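Local coordinates for protein cellulase (Rhodothermus marinus, PDB 3B7M) that hydrolyses internal beta-1,4-glucosidic linkages of cellulose, as an engineered, heat-stable endoglucanase of glycosyl hydrolase family 12, at residues 43-48 with 204-209; 89-94 with 198-203; 23-28 with 56-61; 10-15 with 36-41; 95-100 with 192-197. All coordinates share one frame; numbering follows the deposited sequence.

Interaction 1. Residues 43-48 with 204-209; sequences FTITRA and AGLRSA
Ser208 sets its CB over one face of the Phe43 ring, 3.7 Å from the ring centroid and 20° off the normal, a CH-pi contact shifted toward the rim at CE2. The ring can lie there because Phe43 CG sits between its own backbone N and carbonyl carbon (chi1 68°), which swings the phenyl group over toward the neighbouring strand. Ser208 OG turns to a different task, a hydrogen bond with Trp82 NE1. Beside this pair, Ile45 and Leu206 run side by side and point the same way, with Ile45 CD1 3.8 Å from Leu206 CB; both also pack on Phe197 of strand 189-199. On the reverse of the sheet Thr44 and Arg207 meet at a slant, Thr44 OG1 resting 3.3 Å from Arg207 CG, so the aliphatic part of the arginine makes this contact. Backbone bonds set the register that brings these pairs together. Phe43 and Ser208 exchange two bonds, the straighter being Ser208 N to Phe43 O at 2.8 Å, and Ile45 N binds Leu206 O at 2.9 Å. Gly205 N then reaches Ile45 O at 2.7 Å, and one water joins Ala48 O to Ala204 N. Segments 43-48 and 207-209 run 171° apart, so strands 43-48 and 207-215 are antiparallel neighbours in the six-stranded sheet of the family 12 beta-jelly-roll sandwich.

Interaction 2. Residues 89-94 with 198-203; sequences TGRWNA and ELFTGG
Arg91 O is gripped by two successive backbone donors of the opposing segment, Phe200 N at 2.8 Å and Thr201 N at 3.0 Å. The second donor lies in the carbonyl plane on a lone pair, whereas the first is tilted from that plane. In return Arg91 N binds Thr201 O at 2.9 Å, again on a lone pair. Two residues facing one define a classic beta bulge, and the register slips by one between Arg91 and Trp92. The Arg91 side chain follows the bulge: Phe200 CB lies over one face of the guanidinium, while Thr201 CG2 comes to its edge. The phenyl ring is inclined 55° to the guanidinium and does not stack on it; its edge is turned to Arg91 O instead. The bulge falls where strand 189-199, which pairs antiparallel with strand 91-101 in the nine-stranded sheet of the jelly roll, turns a corner at Phe200. Beyond it, on the opposite face from Arg91, Trp92 CB packs 3.8 Å from Leu199 CD2. The indole is held by its own segment, since Trp92 NE1 donates to Thr89 O, 2.9 Å away and in the ring plane. Gly90 CA passes 3.3 Å from Thr201 O, and a CB there would clash with that oxygen. Further out, the Arg91 guanidinium is positioned by a salt bridge from NH1 to Asp124 and a hydrogen bond from NH2 to Gly53 O. A water accepts from Gly203 N and also hydrogen-bonds Thr89 OG1.

Interaction 3. Residues 23-28 with 56-61; sequences NNVWGA and VAAYPN
Trp26 leans across onto Val56 and Tyr59, and its side chain can be traced outward atom by atom. At CB the first torsion places CG between the backbone N and the carbonyl carbon (chi1 65°), which brings the indole over the 56-61 loop. CD1 then comes near Tyr59 N, and NE1 has Tyr59 CB at its edge, in the ring plane, 3.9 Å off. Toward the far end, CE2 nears Val56 CG1 and CZ2 touches Val56 CB at 3.7 Å, the valine crossing the indole at about a right angle while Val56 O lies over one ring face. Two backbone bonds tie the loops beneath: Tyr59 N to Asn24 O at 3.0 Å, nearly straight, and Gly27 N to Ala57 O at 2.8 Å, with the donor above the carbonyl plane. Between them Val25 centres an inverse gamma turn. A CB on Gly27 would clash with Val56 O. Within its own segment, Asn61 ND2 donates to Tyr59 O at 2.9 Å and 170°, in the amide plane. A leucine at Asn61 would probably deprive Tyr59 O of this donor and let the chain around Pro60 shift beside Asn24. Tyr59 OH is bound to Ala95 O of strand 91-101. The chemistry, neutral throughout, implies loops joined by hydrogen bonds between backbone amides and carbonyls, with apolar side chains packed beside them and no charge pairing across them.

Interaction 4. Residues 10-15 with 36-41; sequences DTRTVA and VGLETG
Ala15 N reaches Leu38 O at 3.2 Å, the donor tilted 30° from the plane of the Leu38 carbonyl group. Another flat group, the Arg12 guanidinium, has Thr11 O at its edge, bonded to NH1 at 3.0 Å and near the guanidinium plane; what Arg12 offers across the contact is its CB, beside Leu38 CD2. The contact spans the beta sandwich of the jelly roll: strand 11-14 is an edge strand of the nine-stranded sheet, whereas strand 32-37 belongs to the six-stranded one. Val14 is the main side chain between them. Its CG1 stands beside the backbone N (chi1 -60°) and meets Val36 CG1 at 4.0 Å, the two valines crossing at about a right angle. Its CG2, on the other branch, abuts Gly41 CA at 3.6 Å, and a CB on Gly41 would be tight against that methyl. Cutting Val14 back to an alanine removes both methyls and would probably open a gap between Val36 CG1 and Gly41 CA. Val14 and Val36 share a further neighbour, Val21 of strand 19-22, and Val36 also packs on Leu5 of strand 2-5. After Gly37 the chain takes helical backbone angles at 38-40, and Gly41 N closes back onto Gly37 O at 2.7 Å. That turn presents consecutive carbonyls to the end of strand 11-14: besides the bond to Leu38 O, Ala15 CA makes a CA-H...O contact with Glu39 O at 3.1 Å.

Interaction 5. Residues 95-100 with 192-197; sequences AYDIFF and SVQTGF
Tyr96 faces Thr195, and Asp97 faces Gln194, in an antiparallel ladder whose strand segments run 157° apart, with Asp97 N bonded to Gln194 O at 2.8 Å and Gln194 N to Asp97 O at 2.9 Å. Thr195 CB sits almost squarely over the Tyr96 ring, 3.8 Å from its centroid and 6° off the normal, in a CH-pi contact. With OG1 anti to the backbone N (chi1 -160°), the Thr195 hydroxyl also lies above that face, toward the rim, and makes a weak bond to Ala95 O at 3.4 Å. Val193 CG1 approaches the same ring at its edge, in plane, 4.0 Å from Tyr96 CD2. Next along, Ile98 and Val193 lie side by side, their CG2 methyls 4.1 Å apart. On the reverse face Gln194 OE1 comes to the edge of the Phe99 ring, 3.6 Å from CE2, with amide and ring nearly perpendicular. The other end of that amide, Gln194 NE2, is bound by Gln63 OE1. The face of Tyr96, Val193 and Thr195 is turned to the second sheet, packing on Phe211 and Val213 of strand 207-215, and Tyr96 OH bonds Thr80 OG1. Within the nine-stranded sheet the pair is flanked by strand 112-122 beside strand 91-101 and by strand 61-65 beside strand 189-199.

In the fold
Interactions 2 and 5 lie on one strand pair, 91-101 with 189-199, their centres about 16 Å apart. Interaction 3 docks along the same strand 189-199: Leu199 N is 2.8 Å from Ala58 O, a probable hydrogen bond. Phe197 of interaction 5 links the two sheets, its CZ lying 3.2 Å from Arg207 O of interaction 1. Interaction 4 lies at an edge of the sandwich, its nearest atoms about 13 Å from interaction 2, yet it joins interaction 3 through a probable Asn23 N to Asp10 O bond of 3.0 Å. As in other family 12 enzymes, the cellulose-binding cleft probably runs over the concave face of the nine-stranded sheet, to which interactions 2 and 5 contribute.

Interaction 1. Residues 43-48 with 204-209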
# COMPACT_ATOMS: atom_id res chain seq x y z
N PHE A 43 11.92 -5.82 5.43
CA PHE A 43 12.89 -4.80 5.06
C PHE A 43 12.98 -3.64 6.03
O PHE A 43 12.01 -3.31 6.72
CB PHE A 43 12.71 -4.33 3.60
CG PHE A 43 11.45 -3.56 3.34
CD1 PHE A 43 11.41 -2.17 3.50
CD2 PHE A 43 10.30 -4.22 2.90
CE1 PHE A 43 10.25 -1.46 3.24
CE2 PHE A 43 9.14 -3.52 2.64
CZ PHE A 43 9.12 -2.13 2.79
N THR A 44 14.17 -3.05 6.09
CA THR A 44 14.43 -1.86 6.90
C THR A 44 14.92 -0.78 5.96
O THR A 44 15.79 -1.03 5.13
CB THR A 44 15.54 -2.14 7.93
OG1 THR A 44 15.13 -3.22 8.77
CG2 THR A 44 15.85 -0.88 8.80
N ILE A 45 14.34 0.41 6.07
CA ILE A 45 14.88 1.56 5.37
C ILE A 45 16.15 2.06 6.09
O ILE A 45 16.08 2.60 7.20
CB ILE A 45 13.82 2.68 5.23
CG1 ILE A 45 12.51 2.08 4.67
CG2 ILE A 45 14.35 3.79 4.29
CD1 ILE A 45 11.35 3.04 4.58
N THR A 46 17.30 1.85 5.46
CA THR A 46 18.58 2.19 6.08
C THR A 46 19.03 3.59 5.68
O THR A 46 19.87 4.19 6.36
CB THR A 46 19.68 1.18 5.67
OG1 THR A 46 19.73 1.11 4.25
CG2 THR A 46 19.42 -0.21 6.24
N ARG A 47 18.49 4.09 4.57
CA ARG A 47 18.83 5.40 4.04
C ARG A 47 17.62 6.04 3.36
O ARG A 47 16.94 5.40 2.57
CB ARG A 47 19.99 5.28 3.06
CG ARG A 47 20.49 6.60 2.50
CD ARG A 47 22.01 6.64 2.54
NE ARG A 47 22.68 6.09 1.36
CZ ARG A 47 23.54 5.06 1.37
NH1 ARG A 47 23.83 4.41 2.50
NH2 ARG A 47 24.11 4.66 0.24
N ALA A 48 17.36 7.31 3.67
CA ALA A 48 16.29 8.03 3.03
C ALA A 48 16.55 9.52 3.19
O ALA A 48 16.44 10.06 4.29
CB ALA A 48 14.93 7.65 3.62
N ALA A 204 14.32 6.97 7.34
CA ALA A 204 15.31 5.98 7.78
C ALA A 204 14.96 5.38 9.13
O ALA A 204 14.66 6.12 10.08
CB ALA A 204 16.75 6.58 7.80
N GLY A 205 14.99 4.06 9.21
CA GLY A 205 14.69 3.34 10.44
C GLY A 205 13.33 2.67 10.43
O GLY A 205 13.06 1.82 11.26
N LEU A 206 12.47 3.02 9.48
CA LEU A 206 11.19 2.33 9.34
C LEU A 206 11.42 0.87 8.97
O LEU A 206 12.32 0.57 8.19
CB LEU A 206 10.34 3.01 8.27
CG LEU A 206 9.65 4.33 8.63
CD1 LEU A 206 9.06 4.93 7.37
CD2 LEU A 206 8.58 4.10 9.70
N ARG A 207 10.62 -0.03 9.52
CA ARG A 207 10.79 -1.45 9.26
C ARG A 207 9.44 -2.10 8.85
O ARG A 207 8.38 -1.79 9.41
CB ARG A 207 11.34 -2.14 10.49
CG ARG A 207 12.15 -3.37 10.23
CD ARG A 207 12.90 -3.83 11.50
NE ARG A 207 12.14 -4.85 12.23
CZ ARG A 207 11.95 -6.09 11.79
NH1 ARG A 207 12.45 -6.48 10.61
NH2 ARG A 207 11.25 -6.96 12.53
N SER A 208 9.51 -2.99 7.86
CA SER A 208 8.37 -3.79 7.45
C SER A 208 8.70 -5.25 7.73
O SER A 208 9.79 -5.71 7.38
CB SER A 208 8.09 -3.58 5.96
OG SER A 208 7.22 -4.58 5.47
N ALA A 209 7.77 -5.96 8.36
CA ALA A 209 8.00 -7.37 8.73
C ALA A 209 6.74 -8.20 8.68
O ALA A 209 5.62 -7.67 8.78
CB ALA A 209 8.64 -7.49 10.12
O HOH W 1 16.04 9.63 6.90

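Interaction 2. Residues 89-94 with 198-203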
# COMPACT_ATOMS: atom_id res chain seq x y z
N THR A 89 10.42 10.48 13.74
CA THR A 89 10.75 11.63 12.89
C THR A 89 10.25 11.47 11.45
O THR A 89 9.82 10.39 11.05
CB THR A 89 12.28 11.91 12.89
OG1 THR A 89 12.96 10.81 12.29
CG2 THR A 89 12.81 12.11 14.32
N GLY A 90 10.31 12.57 10.70
CA GLY A 90 10.04 12.58 9.27
C GLY A 90 8.57 12.74 8.95
O GLY A 90 7.74 12.91 9.84
N ARG A 91 8.27 12.71 7.66
CA ARG A 91 6.89 12.77 7.20
C ARG A 91 6.71 11.57 6.30
O ARG A 91 7.37 11.48 5.26
CB ARG A 91 6.58 14.08 6.46
CG ARG A 91 6.60 15.34 7.35
CD ARG A 91 6.06 16.59 6.62
NE ARG A 91 6.74 16.77 5.36
CZ ARG A 91 6.17 16.85 4.16
NH1 ARG A 91 4.86 16.88 3.98
NH2 ARG A 91 6.97 16.96 3.12
N TRP A 92 5.85 10.65 6.72
CA TRP A 92 5.68 9.36 6.06
C TRP A 92 4.34 8.75 6.49
O TRP A 92 3.78 9.16 7.50
CB TRP A 92 6.82 8.39 6.44
CG TRP A 92 7.04 8.26 7.93
CD1 TRP A 92 7.92 8.97 8.70
CD2 TRP A 92 6.33 7.39 8.84
NE1 TRP A 92 7.82 8.59 10.03
CE2 TRP A 92 6.84 7.63 10.14
CE3 TRP A 92 5.33 6.42 8.68
CZ2 TRP A 92 6.38 6.95 11.26
CZ3 TRP A 92 4.87 5.75 9.80
CH2 TRP A 92 5.40 6.02 11.07
N ASN A 93 3.85 7.78 5.73
CA ASN A 93 2.77 6.93 6.21
C ASN A 93 3.12 5.46 6.09
O ASN A 93 4.08 5.10 5.41
CB ASN A 93 1.42 7.25 5.53
CG ASN A 93 1.38 6.86 4.05
OD1 ASN A 93 0.68 7.48 3.24
ND2 ASN A 93 2.13 5.83 3.70
N ALA A 94 2.35 4.61 6.76
CA ALA A 94 2.44 3.18 6.59
C ALA A 94 1.09 2.76 6.00
O ALA A 94 0.05 2.90 6.65
CB ALA A 94 2.71 2.50 7.93
N GLU A 198 4.87 5.30 2.34
CA GLU A 198 4.94 6.46 1.46
C GLU A 198 5.81 7.49 2.17
O GLU A 198 5.46 7.95 3.25
CB GLU A 198 3.55 7.05 1.19
CG GLU A 198 2.65 6.18 0.32
CD GLU A 198 1.49 6.97 -0.30
OE1 GLU A 198 0.75 7.66 0.44
OE2 GLU A 198 1.32 6.89 -1.54
N LEU A 199 6.97 7.81 1.57
CA LEU A 199 7.94 8.73 2.17
C LEU A 199 7.81 10.13 1.60
O LEU A 199 7.75 10.32 0.39
CB LEU A 199 9.38 8.21 2.00
CG LEU A 199 9.66 6.82 2.57
CD1 LEU A 199 11.13 6.45 2.41
CD2 LEU A 199 9.23 6.74 4.05
N PHE A 200 7.75 11.12 2.49
CA PHE A 200 7.74 12.51 2.05
C PHE A 200 9.06 13.16 2.45
O PHE A 200 9.77 13.68 1.59
CB PHE A 200 6.54 13.28 2.63
CG PHE A 200 5.20 12.80 2.13
CD1 PHE A 200 4.65 11.61 2.61
CD2 PHE A 200 4.50 13.52 1.17
CE1 PHE A 200 3.41 11.16 2.16
CE2 PHE A 200 3.26 13.08 0.71
CZ PHE A 200 2.72 11.90 1.21
N THR A 201 9.38 13.12 3.74
CA THR A 201 10.70 13.57 4.21
C THR A 201 11.30 12.55 5.16
O THR A 201 10.63 12.09 6.09
CB THR A 201 10.69 15.03 4.84
OG1 THR A 201 10.72 14.96 6.27
CG2 THR A 201 9.50 15.81 4.42
N GLY A 202 12.55 12.15 4.90
CA GLY A 202 13.22 11.18 5.77
C GLY A 202 12.61 9.80 5.59
O GLY A 202 12.18 9.45 4.49
N GLY A 203 12.57 9.03 6.67
CA GLY A 203 12.08 7.66 6.61
C GLY A 203 13.05 6.60 7.12
O GLY A 203 12.66 5.45 7.32
O HOH W 2 13.10 10.41 9.20

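Interaction 3. Residues 23-28 with 56-61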
# COMPACT_ATOMS: atom_id res chain seq x y z
N ASN A 23 12.37 -0.81 -4.13
CA ASN A 23 12.82 0.45 -3.59
C ASN A 23 11.87 1.59 -4.00
O ASN A 23 11.47 2.40 -3.16
CB ASN A 23 14.27 0.70 -4.02
CG ASN A 23 15.08 1.44 -2.98
OD1 ASN A 23 14.78 1.40 -1.78
ND2 ASN A 23 16.09 2.17 -3.45
N ASN A 24 11.48 1.60 -5.28
CA ASN A 24 10.36 2.43 -5.77
C ASN A 24 10.49 3.92 -5.38
O ASN A 24 9.60 4.51 -4.77
CB ASN A 24 9.01 1.84 -5.30
CG ASN A 24 7.78 2.38 -6.08
OD1 ASN A 24 6.66 2.45 -5.53
ND2 ASN A 24 7.98 2.75 -7.34
N VAL A 25 11.62 4.52 -5.74
CA VAL A 25 11.78 5.97 -5.58
C VAL A 25 11.22 6.65 -6.84
O VAL A 25 11.95 7.07 -7.74
CB VAL A 25 13.26 6.39 -5.29
CG1 VAL A 25 13.36 7.89 -5.02
CG2 VAL A 25 13.82 5.61 -4.10
N TRP A 26 9.90 6.77 -6.91
CA TRP A 26 9.23 7.21 -8.13
C TRP A 26 8.98 8.71 -8.22
O TRP A 26 8.74 9.22 -9.29
CB TRP A 26 7.92 6.43 -8.34
CG TRP A 26 6.86 6.68 -7.29
CD1 TRP A 26 6.66 5.98 -6.12
CD2 TRP A 26 5.84 7.69 -7.33
NE1 TRP A 26 5.58 6.50 -5.44
CE2 TRP A 26 5.06 7.55 -6.16
CE3 TRP A 26 5.51 8.71 -8.25
CZ2 TRP A 26 3.97 8.38 -5.88
CZ3 TRP A 26 4.42 9.54 -7.96
CH2 TRP A 26 3.67 9.37 -6.78
N GLY A 27 9.06 9.42 -7.10
CA GLY A 27 8.64 10.82 -7.09
C GLY A 27 9.73 11.80 -6.68
O GLY A 27 9.43 12.94 -6.35
N ALA A 28 10.97 11.34 -6.67
CA ALA A 28 12.11 12.19 -6.36
C ALA A 28 13.38 11.56 -6.89
O ALA A 28 13.35 10.43 -7.39
CB ALA A 28 12.22 12.43 -4.85
N VAL A 56 4.34 12.58 -2.70
CA VAL A 56 5.15 11.43 -2.30
C VAL A 56 6.49 11.39 -3.04
O VAL A 56 6.54 11.58 -4.26
CB VAL A 56 4.38 10.11 -2.59
CG1 VAL A 56 5.25 8.91 -2.31
CG2 VAL A 56 3.11 10.03 -1.76
N ALA A 57 7.57 11.16 -2.28
CA ALA A 57 8.90 10.98 -2.84
C ALA A 57 9.15 9.53 -3.28
O ALA A 57 9.72 9.28 -4.34
CB ALA A 57 9.95 11.38 -1.82
N ALA A 58 8.68 8.59 -2.47
CA ALA A 58 9.01 7.18 -2.65
C ALA A 58 7.99 6.32 -1.93
O ALA A 58 7.35 6.78 -0.97
CB ALA A 58 10.39 6.90 -2.10
N TYR A 59 7.85 5.08 -2.38
CA TYR A 59 6.98 4.11 -1.71
C TYR A 59 7.65 2.74 -1.75
O TYR A 59 7.26 1.87 -2.55
CB TYR A 59 5.59 4.10 -2.37
CG TYR A 59 4.58 3.10 -1.80
CD1 TYR A 59 4.31 3.03 -0.43
CD2 TYR A 59 3.86 2.26 -2.65
CE1 TYR A 59 3.36 2.13 0.08
CE2 TYR A 59 2.92 1.35 -2.15
CZ TYR A 59 2.67 1.29 -0.79
OH TYR A 59 1.75 0.40 -0.31
N PRO A 60 8.70 2.55 -0.92
CA PRO A 60 9.33 1.22 -0.90
C PRO A 60 8.28 0.26 -0.36
O PRO A 60 7.56 0.61 0.57
CB PRO A 60 10.48 1.38 0.09
CG PRO A 60 10.05 2.54 1.00
CD PRO A 60 9.34 3.47 0.05
N ASN A 61 8.17 -0.92 -0.95
CA ASN A 61 7.01 -1.77 -0.66
C ASN A 61 7.26 -3.24 -0.89
O ASN A 61 8.19 -3.63 -1.60
CB ASN A 61 5.79 -1.30 -1.48
CG ASN A 61 5.93 -1.60 -2.95
OD1 ASN A 61 5.48 -2.64 -3.42
ND2 ASN A 61 6.56 -0.69 -3.70

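Interaction 4. Residues 10-15 with 36-41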
# COMPACT_ATOMS: atom_id res chain seq x y z
N ASP A 10 15.41 -0.52 -7.99
CA ASP A 10 15.80 -1.88 -7.61
C ASP A 10 14.60 -2.67 -7.10
O ASP A 10 13.73 -2.13 -6.42
CB ASP A 10 16.87 -1.87 -6.53
CG ASP A 10 18.25 -1.55 -7.07
OD1 ASP A 10 18.42 -1.41 -8.30
OD2 ASP A 10 19.19 -1.43 -6.27
N THR A 11 14.58 -3.95 -7.46
CA THR A 11 13.59 -4.87 -6.94
C THR A 11 14.21 -6.25 -6.71
O THR A 11 15.22 -6.60 -7.32
CB THR A 11 12.36 -4.97 -7.87
OG1 THR A 11 11.35 -5.77 -7.25
CG2 THR A 11 12.74 -5.59 -9.21
N ARG A 12 13.61 -7.02 -5.80
CA ARG A 12 14.00 -8.40 -5.54
C ARG A 12 12.76 -9.26 -5.30
O ARG A 12 11.82 -8.83 -4.61
CB ARG A 12 14.89 -8.50 -4.29
CG ARG A 12 16.35 -8.05 -4.50
CD ARG A 12 17.10 -8.93 -5.49
NE ARG A 12 18.52 -8.57 -5.55
CZ ARG A 12 19.02 -7.59 -6.30
NH1 ARG A 12 18.23 -6.86 -7.08
NH2 ARG A 12 20.32 -7.35 -6.28
N THR A 13 12.75 -10.46 -5.87
CA THR A 13 11.74 -11.47 -5.58
C THR A 13 12.15 -12.13 -4.27
O THR A 13 13.34 -12.42 -4.07
CB THR A 13 11.67 -12.54 -6.71
OG1 THR A 13 11.52 -11.90 -7.99
CG2 THR A 13 10.52 -13.49 -6.49
N VAL A 14 11.18 -12.37 -3.39
CA VAL A 14 11.47 -12.92 -2.08
C VAL A 14 10.45 -14.00 -1.71
O VAL A 14 9.48 -14.24 -2.46
CB VAL A 14 11.44 -11.80 -0.98
CG1 VAL A 14 12.49 -10.72 -1.27
CG2 VAL A 14 10.05 -11.19 -0.88
N ALA A 15 10.67 -14.66 -0.57
CA ALA A 15 9.69 -15.57 0.01
C ALA A 15 9.25 -16.65 -0.98
O ALA A 15 8.06 -16.84 -1.23
CB ALA A 15 8.49 -14.79 0.53
N VAL A 36 16.96 -5.86 2.66
CA VAL A 36 15.91 -6.83 2.43
C VAL A 36 16.34 -8.23 2.87
O VAL A 36 17.42 -8.70 2.48
CB VAL A 36 15.52 -6.90 0.92
CG1 VAL A 36 14.29 -7.77 0.71
CG2 VAL A 36 15.26 -5.50 0.35
N GLY A 37 15.48 -8.89 3.65
CA GLY A 37 15.64 -10.31 3.95
C GLY A 37 15.00 -11.11 2.83
O GLY A 37 13.80 -11.01 2.61
N LEU A 38 15.81 -11.90 2.13
CA LEU A 38 15.39 -12.60 0.93
C LEU A 38 14.44 -13.78 1.16
O LEU A 38 13.71 -14.15 0.25
CB LEU A 38 16.61 -13.05 0.12
CG LEU A 38 17.47 -11.93 -0.45
CD1 LEU A 38 18.86 -12.44 -0.79
CD2 LEU A 38 16.79 -11.31 -1.68
N GLU A 39 14.45 -14.34 2.36
CA GLU A 39 13.52 -15.43 2.69
C GLU A 39 12.15 -14.92 3.15
O GLU A 39 11.11 -15.47 2.78
CB GLU A 39 14.14 -16.34 3.76
CG GLU A 39 13.18 -17.40 4.33
CD GLU A 39 12.81 -18.50 3.33
OE1 GLU A 39 13.52 -18.69 2.32
OE2 GLU A 39 11.79 -19.19 3.57
N THR A 40 12.16 -13.85 3.94
CA THR A 40 10.93 -13.32 4.53
C THR A 40 10.31 -12.15 3.75
O THR A 40 9.09 -11.92 3.81
CB THR A 40 11.20 -12.85 5.95
OG1 THR A 40 12.28 -11.91 5.91
CG2 THR A 40 11.61 -14.04 6.83
N GLY A 41 11.16 -11.38 3.06
CA GLY A 41 10.73 -10.10 2.48
C GLY A 41 10.72 -8.92 3.45
O GLY A 41 10.36 -7.80 3.07

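Interaction 5. Residues 95-100 with 192-197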
# COMPACT_ATOMS: atom_id res chain seq x y z
N ALA A 95 1.10 2.28 4.76
CA ALA A 95 -0.14 2.17 4.01
C ALA A 95 -0.12 0.99 3.06
O ALA A 95 0.89 0.74 2.37
CB ALA A 95 -0.38 3.47 3.22
N TYR A 96 -1.22 0.23 3.05
CA TYR A 96 -1.53 -0.68 1.94
C TYR A 96 -1.94 0.08 0.69
O TYR A 96 -2.53 1.16 0.78
CB TYR A 96 -2.69 -1.61 2.30
CG TYR A 96 -2.26 -2.79 3.12
CD1 TYR A 96 -2.04 -2.67 4.49
CD2 TYR A 96 -2.06 -4.03 2.53
CE1 TYR A 96 -1.63 -3.76 5.24
CE2 TYR A 96 -1.65 -5.13 3.28
CZ TYR A 96 -1.45 -4.97 4.64
OH TYR A 96 -1.04 -6.04 5.42
N ASP A 97 -1.64 -0.52 -0.46
CA ASP A 97 -2.07 -0.00 -1.75
C ASP A 97 -2.58 -1.19 -2.57
O ASP A 97 -1.84 -2.16 -2.80
CB ASP A 97 -0.89 0.68 -2.45
CG ASP A 97 -1.31 1.81 -3.40
OD1 ASP A 97 -2.52 2.08 -3.57
OD2 ASP A 97 -0.39 2.43 -3.97
N ILE A 98 -3.84 -1.14 -2.96
CA ILE A 98 -4.47 -2.23 -3.71
C ILE A 98 -4.96 -1.69 -5.06
O ILE A 98 -5.69 -0.68 -5.11
CB ILE A 98 -5.64 -2.86 -2.93
CG1 ILE A 98 -5.20 -3.18 -1.48
CG2 ILE A 98 -6.12 -4.11 -3.63
CD1 ILE A 98 -6.30 -3.72 -0.57
N PHE A 99 -4.57 -2.36 -6.15
CA PHE A 99 -4.92 -1.86 -7.49
C PHE A 99 -5.96 -2.70 -8.23
O PHE A 99 -5.88 -3.93 -8.25
CB PHE A 99 -3.66 -1.69 -8.33
CG PHE A 99 -2.82 -0.52 -7.91
CD1 PHE A 99 -3.15 0.77 -8.33
CD2 PHE A 99 -1.72 -0.70 -7.09
CE1 PHE A 99 -2.38 1.87 -7.93
CE2 PHE A 99 -0.94 0.39 -6.69
CZ PHE A 99 -1.27 1.67 -7.11
N PHE A 100 -6.92 -2.00 -8.83
CA PHE A 100 -8.00 -2.60 -9.61
C PHE A 100 -8.00 -2.02 -11.00
O PHE A 100 -7.75 -0.83 -11.18
CB PHE A 100 -9.36 -2.32 -8.99
CG PHE A 100 -9.48 -2.75 -7.56
CD1 PHE A 100 -9.04 -1.93 -6.53
CD2 PHE A 100 -10.03 -3.98 -7.24
CE1 PHE A 100 -9.15 -2.33 -5.20
CE2 PHE A 100 -10.14 -4.38 -5.91
CZ PHE A 100 -9.71 -3.54 -4.90
N SER A 192 -3.17 -6.42 -7.71
CA SER A 192 -2.10 -6.59 -6.75
C SER A 192 -2.43 -6.00 -5.39
O SER A 192 -3.32 -5.13 -5.27
CB SER A 192 -0.80 -5.95 -7.27
OG SER A 192 -1.01 -4.59 -7.59
N VAL A 193 -1.70 -6.47 -4.38
CA VAL A 193 -1.80 -5.95 -3.03
C VAL A 193 -0.39 -5.64 -2.58
O VAL A 193 0.47 -6.53 -2.59
CB VAL A 193 -2.39 -7.00 -2.05
CG1 VAL A 193 -2.29 -6.48 -0.60
CG2 VAL A 193 -3.83 -7.35 -2.42
N GLN A 194 -0.16 -4.39 -2.19
CA GLN A 194 1.15 -3.97 -1.70
C GLN A 194 1.01 -3.35 -0.33
O GLN A 194 -0.05 -2.81 -0.01
CB GLN A 194 1.73 -2.88 -2.60
CG GLN A 194 1.54 -3.07 -4.08
CD GLN A 194 2.14 -1.94 -4.86
OE1 GLN A 194 1.80 -0.79 -4.66
NE2 GLN A 194 3.06 -2.27 -5.75
N THR A 195 2.07 -3.40 0.47
CA THR A 195 2.16 -2.54 1.64
C THR A 195 3.59 -2.01 1.78
O THR A 195 4.54 -2.62 1.30
CB THR A 195 1.72 -3.24 2.92
OG1 THR A 195 1.39 -2.25 3.90
CG2 THR A 195 2.84 -4.17 3.46
N GLY A 196 3.71 -0.86 2.43
CA GLY A 196 5.01 -0.25 2.68
C GLY A 196 4.81 1.17 3.20
O GLY A 196 3.80 1.46 3.85
N PHE A 197 5.77 2.04 2.93
CA PHE A 197 5.78 3.36 3.49
C PHE A 197 5.84 4.40 2.38
O PHE A 197 6.75 4.36 1.55
CB PHE A 197 6.96 3.51 4.46
CG PHE A 197 7.05 2.39 5.47
CD1 PHE A 197 6.31 2.43 6.64
CD2 PHE A 197 7.88 1.30 5.24
CE1 PHE A 197 6.39 1.40 7.58
CE2 PHE A 197 7.95 0.26 6.16
CZ PHE A 197 7.21 0.31 7.33